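Local coordinates for universal stress protein (Archaeoglobus fulgidus, PDB 6HCD) that is of uncertain function but belongs to the universal stress protein A family, whose members are associated with survival under stress and in many cases bind nucleotides, at residues R101-P106 with A113-A118. Sequence-based numbering, arbitrary orientation.
Sequences RGKEPP and ADEVDA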
ATOM      1  N   ARG A 101      18.121   8.813 -14.174  1.00 17.86           N
ATOM      2  CA  ARG A 101      18.557   9.858 -13.250  1.00 26.11           C
ATOM      3  C   ARG A 101      19.751   9.392 -12.401  1.00 32.27           C
ATOM      4  O   ARG A 101      20.097  10.041 -11.403  1.00 21.21           O
ATOM      5  CB  ARG A 101      17.386  10.229 -12.329  1.00 20.90           C
ATOM      6  CG  ARG A 101      16.095  10.554 -13.061  1.00 28.82           C
ATOM      7  CD  ARG A 101      15.218  11.539 -12.313  1.00 28.26           C
ATOM      8  NE  ARG A 101      14.695  11.004 -11.068  1.00 19.34           N
ATOM      9  CZ  ARG A 101      13.833  11.637 -10.276  1.00 30.03           C
ATOM     10  NH1 ARG A 101      13.516  12.894 -10.542  1.00 18.75           N
ATOM     11  NH2 ARG A 101      13.299  11.011  -9.231  1.00 18.29           N
ATOM     12  N   GLY A 102      20.383   8.283 -12.794  1.00 19.68           N
ATOM     13  CA  GLY A 102      21.544   7.737 -12.093  1.00 25.96           C
ATOM     14  C   GLY A 102      21.214   7.173 -10.720  1.00 27.06           C
ATOM     15  O   GLY A 102      22.092   7.071  -9.892  1.00 23.72           O
ATOM     16  N   LYS A 103      19.958   6.771 -10.486  1.00 24.67           N
ATOM     17  CA  LYS A 103      19.532   6.228  -9.191  1.00 23.62           C
ATOM     18  C   LYS A 103      19.092   4.773  -9.346  1.00 22.70           C
ATOM     19  O   LYS A 103      18.791   4.321 -10.454  1.00 23.76           O
ATOM     20  CB  LYS A 103      18.371   7.057  -8.637  1.00 25.57           C
ATOM     21  CG  LYS A 103      18.733   8.485  -8.271  1.00 28.31           C
ATOM     22  CD  LYS A 103      17.556   9.284  -7.742  1.00 41.32           C
ATOM     23  CE  LYS A 103      17.949  10.667  -7.275  1.00 34.81           C
ATOM     24  NZ  LYS A 103      16.758  11.437  -6.845  1.00 60.98           N
ATOM     25  N   GLU A 104      19.063   4.054  -8.222  1.00 27.06           N
ATOM     26  CA  GLU A 104      18.444   2.735  -8.170  1.00 23.39           C
ATOM     27  C   GLU A 104      16.931   2.928  -8.254  1.00 19.55           C
ATOM     28  O   GLU A 104      16.407   3.916  -7.732  1.00 17.78           O
ATOM     29  CB  GLU A 104      18.824   2.005  -6.881  1.00 39.02           C
ATOM     30  CG  GLU A 104      20.318   1.788  -6.684  1.00 51.00           C
ATOM     31  CD  GLU A 104      20.975   0.805  -7.637  1.00 38.87           C
ATOM     32  OE1 GLU A 104      20.249   0.053  -8.330  1.00 44.35           O
ATOM     33  OE2 GLU A 104      22.220   0.785  -7.681  1.00 98.17           O
ATOM     34  N   PRO A 105      16.179   2.000  -8.885  1.00 20.09           N
ATOM     35  CA  PRO A 105      14.730   2.166  -9.049  1.00 19.16           C
ATOM     36  C   PRO A 105      13.930   2.565  -7.806  1.00 14.74           C
ATOM     37  O   PRO A 105      13.126   3.490  -7.872  1.00 17.37           O
ATOM     38  CB  PRO A 105      14.286   0.806  -9.610  1.00 20.42           C
ATOM     39  CG  PRO A 105      15.506   0.328 -10.367  1.00 24.99           C
ATOM     40  CD  PRO A 105      16.682   0.773  -9.518  1.00 28.20           C
ATOM     41  N   PRO A 106      14.099   1.916  -6.630  1.00 20.00           N
ATOM     42  CA  PRO A 106      13.300   2.266  -5.460  1.00 18.83           C
ATOM     43  C   PRO A 106      13.506   3.730  -5.036  1.00 19.63           C
ATOM     44  O   PRO A 106      12.542   4.434  -4.770  1.00 14.92           O
ATOM     45  CB  PRO A 106      13.759   1.304  -4.347  1.00 19.81           C
ATOM     46  CG  PRO A 106      14.564   0.231  -5.059  1.00 27.22           C
ATOM     47  CD  PRO A 106      15.065   0.845  -6.340  1.00 21.71           C
ATOM     48  N   ALA A 113       7.928  10.506  -6.406  1.00 11.29           N
ATOM     49  CA  ALA A 113       6.655  10.655  -5.705  1.00 11.33           C
ATOM     50  C   ALA A 113       6.680  11.902  -4.803  1.00 11.91           C
ATOM     51  O   ALA A 113       5.703  12.627  -4.739  1.00 12.59           O
ATOM     52  CB  ALA A 113       6.353   9.412  -4.913  1.00 11.12           C
ATOM     53  N   ASP A 114       7.799  12.132  -4.121  1.00 12.73           N
ATOM     54  CA  ASP A 114       7.958  13.349  -3.276  1.00 14.79           C
ATOM     55  C   ASP A 114       7.993  14.608  -4.156  1.00 14.45           C
ATOM     56  O   ASP A 114       7.391  15.620  -3.827  1.00 14.84           O
ATOM     57  CB  ASP A 114       9.197  13.242  -2.388  1.00 15.52           C
ATOM     58  CG  ASP A 114       9.057  12.245  -1.256  1.00 15.76           C
ATOM     59  OD1 ASP A 114       7.908  11.845  -0.959  1.00 17.01           O
ATOM     60  OD2 ASP A 114      10.103  11.856  -0.690  1.00 15.78           O
ATOM     61  N   GLU A 115       8.689  14.529  -5.293  1.00 15.49           N
ATOM     62  CA  GLU A 115       8.879  15.678  -6.185  1.00 15.65           C
ATOM     63  C   GLU A 115       7.529  16.153  -6.745  1.00 21.53           C
ATOM     64  O   GLU A 115       7.344  17.344  -6.936  1.00 16.64           O
ATOM     65  CB  GLU A 115       9.856  15.336  -7.309  1.00 18.67           C
ATOM     66  CG  GLU A 115      11.297  15.236  -6.840  1.00 23.95           C
ATOM     67  CD  GLU A 115      12.200  14.317  -7.648  1.00 19.35           C
ATOM     68  OE1 GLU A 115      11.809  13.912  -8.747  1.00 27.59           O
ATOM     69  OE2 GLU A 115      13.287  13.998  -7.162  1.00 25.88           O
ATOM     70  N   VAL A 116       6.602  15.226  -7.020  1.00 16.49           N
ATOM     71  CA  VAL A 116       5.312  15.573  -7.631  1.00 15.03           C
ATOM     72  C   VAL A 116       4.206  15.638  -6.568  1.00 14.89           C
ATOM     73  O   VAL A 116       3.040  15.815  -6.923  1.00 15.49           O
ATOM     74  CB  VAL A 116       4.930  14.629  -8.785  1.00 16.72           C
ATOM     75  CG1 VAL A 116       6.011  14.605  -9.847  1.00 14.75           C
ATOM     76  CG2 VAL A 116       4.598  13.227  -8.297  1.00 14.94           C
ATOM     77  N   ASP A 117       4.565  15.486  -5.290  1.00 14.91           N
ATOM     78  CA  ASP A 117       3.624  15.529  -4.170  1.00 17.33           C
ATOM     79  C   ASP A 117       2.473  14.533  -4.396  1.00 23.56           C
ATOM     80  O   ASP A 117       1.297  14.896  -4.297  1.00 14.87           O
ATOM     81  CB  ASP A 117       3.101  16.951  -3.943  1.00 23.18           C
ATOM     82  CG  ASP A 117       2.405  17.154  -2.601  1.00 34.17           C
ATOM     83  OD1 ASP A 117       2.692  16.401  -1.660  1.00 22.11           O
ATOM     84  OD2 ASP A 117       1.570  18.064  -2.511  1.00 39.58           O
ATOM     85  N   ALA A 118       2.831  13.272  -4.692  1.00 13.76           N
ATOM     86  CA  ALA A 118       1.870  12.224  -5.045  1.00 13.88           C
ATOM     87  C   ALA A 118       0.938  11.944  -3.864  1.00 15.65           C
ATOM     88  O   ALA A 118       1.363  12.022  -2.685  1.00 15.35           O
ATOM     89  CB  ALA A 118       2.611  10.963  -5.443  1.00 12.69           C
TER
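In the beta-alpha-beta crossover that runs from strand 94-100 through helix 105-115 to strand 120-128, Arg101 in the loop entering the helix forms a salt bridge with Glu115 in its last turn. The CA atoms of Arg101 and Glu115 lie 13.3 Å apart, a gap spanned by two long side chains that reach toward each other from opposite directions. The bend at chi3 (-66°) turns the Arg101 guanidinium toward Glu115, whose chain stays extended beyond CG. Arg101 NH1 donates to Glu115 OE1 over 2.7 Å in a nearly straight bond (167°), meeting the syn side of the oxygen. OE1 lies in the guanidinium plane, but the two flat groups are turned 72° apart, so the carboxylate does not pair side by side with the guanidinium. Instead, Arg101 NH2 makes a weak second bond to the same Glu115 OE1, at 3.3 Å. Lys103 NZ stops 4.3 Å from Glu115 OE2, beyond a salt bridge, and pairs more closely with Asp111, while Arg101 NE is bridged to Asp108; these partners tie both cations to the helix surface. At the helix start, Glu104 occupies the N-cap position, and Pro105 fits the first turn, where no intrahelical N-H bond is required. At its end, Asp117 takes positive phi in a Schellman motif, with Ala118 N bonded to Ala113 O at 2.9 Å. Near the negative end of the helix dipole, Glu115 probably meets an unfavourable field, which Arg101 and Lys103 would be expected to offset, favouring its ionised form. Charge pairing, rather than apolar burial, therefore links entry loop to helix end.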